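Local coordinates for glutathione S-transferase (Legionella pneumophila subsp. pneumophila str. Philadelphia 1, PDB 3NIV), which probably isomerises maleylacetoacetate to fumarylacetoacetate and may also act as a glutathione transferase of the zeta class, at residues C170-V175 and Y197-P202. Numbering follows the deposited sequence.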
loop_
_atom_site.group_PDB
_atom_site.type_symbol
_atom_site.label_atom_id
_atom_site.label_comp_id
_atom_site.label_asym_id
_atom_site.label_seq_id
_atom_site.Cartn_x
_atom_site.Cartn_y
_atom_site.Cartn_z
ATOM N N CYS A 170 6.260 -10.146 -2.376
ATOM C CA CYS A 170 5.379 -9.330 -3.211
ATOM C C CYS A 170 5.770 -9.353 -4.684
ATOM O O CYS A 170 4.933 -9.140 -5.555
ATOM C CB CYS A 170 5.318 -7.888 -2.706
ATOM S SG CYS A 170 4.560 -7.735 -1.083
ATOM N N LEU A 171 7.042 -9.620 -4.954
ATOM C CA LEU A 171 7.565 -9.593 -6.318
ATOM C C LEU A 171 7.072 -10.760 -7.168
ATOM O O LEU A 171 6.642 -10.573 -8.309
ATOM C CB LEU A 171 9.091 -9.592 -6.300
ATOM C CG LEU A 171 9.760 -9.601 -7.674
ATOM C CD1 LEU A 171 9.267 -8.425 -8.506
ATOM C CD2 LEU A 171 11.287 -9.573 -7.551
ATOM N N ILE A 172 7.132 -11.963 -6.611
ATOM C CA ILE A 172 6.766 -13.156 -7.366
ATOM C C ILE A 172 5.348 -13.082 -7.954
ATOM O O ILE A 172 5.171 -13.275 -9.146
ATOM C CB ILE A 172 7.048 -14.459 -6.563
ATOM C CG1 ILE A 172 8.517 -14.843 -6.701
ATOM C CG2 ILE A 172 6.197 -15.611 -7.042
ATOM C CD1 ILE A 172 9.504 -13.753 -6.296
ATOM N N PRO A 173 4.337 -12.768 -7.126
ATOM C CA PRO A 173 2.981 -12.629 -7.684
ATOM C C PRO A 173 2.880 -11.560 -8.781
ATOM O O PRO A 173 2.204 -11.779 -9.780
ATOM C CB PRO A 173 2.130 -12.260 -6.464
ATOM C CG PRO A 173 2.883 -12.839 -5.306
ATOM C CD PRO A 173 4.342 -12.669 -5.656
ATOM N N GLN A 174 3.568 -10.439 -8.623
ATOM C CA GLN A 174 3.549 -9.409 -9.657
ATOM C C GLN A 174 4.116 -9.887 -11.003
ATOM O O GLN A 174 3.603 -9.535 -12.058
ATOM C CB GLN A 174 4.304 -8.162 -9.190
ATOM C CG GLN A 174 4.073 -6.942 -10.070
ATOM C CD GLN A 174 2.595 -6.580 -10.210
ATOM O OE1 GLN A 174 2.077 -6.518 -11.316
ATOM N NE2 GLN A 174 1.916 -6.346 -9.084
ATOM N N VAL A 175 5.184 -10.678 -10.950
ATOM C CA VAL A 175 5.844 -11.175 -12.144
ATOM C C VAL A 175 4.952 -12.227 -12.814
ATOM O O VAL A 175 4.862 -12.300 -14.033
ATOM C CB VAL A 175 7.225 -11.763 -11.796
ATOM C CG1 VAL A 175 7.840 -12.494 -12.992
ATOM C CG2 VAL A 175 8.148 -10.659 -11.306
ATOM N N TYR A 197 14.846 -18.028 -9.173
ATOM C CA TYR A 197 15.273 -18.627 -7.919
ATOM C C TYR A 197 14.084 -18.953 -7.017
ATOM O O TYR A 197 13.797 -20.124 -6.759
ATOM C CB TYR A 197 16.271 -17.743 -7.183
ATOM C CG TYR A 197 16.594 -18.280 -5.816
ATOM C CD1 TYR A 197 17.477 -19.333 -5.659
ATOM C CD2 TYR A 197 15.984 -17.759 -4.682
ATOM C CE1 TYR A 197 17.764 -19.841 -4.413
ATOM C CE2 TYR A 197 16.262 -18.265 -3.431
ATOM C CZ TYR A 197 17.158 -19.302 -3.301
ATOM O OH TYR A 197 17.447 -19.806 -2.053
ATOM N N CYS A 198 13.385 -17.923 -6.549
ATOM C CA CYS A 198 12.274 -18.126 -5.637
ATOM C C CYS A 198 11.333 -19.228 -6.087
ATOM O O CYS A 198 10.804 -19.973 -5.262
ATOM C CB CYS A 198 11.496 -16.820 -5.417
ATOM S SG CYS A 198 12.380 -15.598 -4.410
ATOM N N LEU A 199 11.125 -19.349 -7.395
ATOM C CA LEU A 199 10.150 -20.310 -7.898
ATOM C C LEU A 199 10.519 -21.773 -7.647
ATOM O O LEU A 199 9.721 -22.675 -7.901
ATOM C CB LEU A 199 9.846 -20.043 -9.367
ATOM C CG LEU A 199 8.898 -18.847 -9.441
ATOM C CD1 LEU A 199 8.500 -18.480 -10.868
ATOM C CD2 LEU A 199 7.670 -19.128 -8.579
ATOM N N THR A 200 11.716 -22.000 -7.119
ATOM C CA THR A 200 12.171 -23.353 -6.818
ATOM C C THR A 200 11.934 -23.749 -5.355
ATOM O O THR A 200 12.108 -24.913 -4.981
ATOM C CB THR A 200 13.660 -23.513 -7.123
ATOM O OG1 THR A 200 14.418 -22.817 -6.133
ATOM C CG2 THR A 200 13.989 -22.944 -8.494
ATOM N N LEU A 201 11.548 -22.786 -4.524
ATOM C CA LEU A 201 11.210 -23.085 -3.140
ATOM C C LEU A 201 9.761 -23.570 -3.044
ATOM O O LEU A 201 8.875 -23.037 -3.713
ATOM C CB LEU A 201 11.405 -21.845 -2.271
ATOM C CG LEU A 201 12.623 -20.968 -2.584
ATOM C CD1 LEU A 201 12.530 -19.605 -1.885
ATOM C CD2 LEU A 201 13.916 -21.671 -2.222
ATOM N N PRO A 202 9.526 -24.612 -2.230
ATOM C CA PRO A 202 8.187 -25.127 -1.943
ATOM C C PRO A 202 7.252 -24.027 -1.457
ATOM O O PRO A 202 6.091 -23.965 -1.887
ATOM C CB PRO A 202 8.438 -26.113 -0.800
ATOM C CG PRO A 202 9.808 -26.579 -1.014
ATOM C CD PRO A 202 10.576 -25.454 -1.637
#
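Ile-172 fits against Cys-198 and Leu-199 in the all-helical C-terminal domain of this zeta-class glutathione transferase fold. It sits on helix 166-180. Its partners lie near the C-terminal part of helix 189-198, on the way to helix 202-205. The contact is apolar and small, with 119 Å² buried in all. Ile-172 gives about half of that area. Both of its branches are used. The CG1 arm turns to Cys-198, and its end atom CD1 lies 3.8 Å from Cys-198 CB. CD1 also comes within 3.9 Å of Cys-198 SG. Chi1 of -82° sets CG1 beside the backbone N and leaves CG2 anti to it, facing Leu-199. There the two side chains point opposite ways as they pass, with Ile-172 CG2 4.1 Å from Leu-199 CD2. Ile-172 also touches Tyr-15 of helix 12-23, in the thioredoxin-like N-terminal domain, so one buried side chain meets both domains. Pro-173 packs on helix 12-23 as well, against Thr-12, Tyr-15 and Arg-16. Its ring nitrogen has no N-H to give to the preceding turn, and helix 166-180 is kinked there. Across the contact, a type I beta turn from Cys-198 to Leu-201 redirects the chain, and Leu-201 takes the N-cap position of the next helix. Cys-198 CB meets both atoms of the Ile-172 arm, for Ile-172 CG1 also lies 3.8 Å from it.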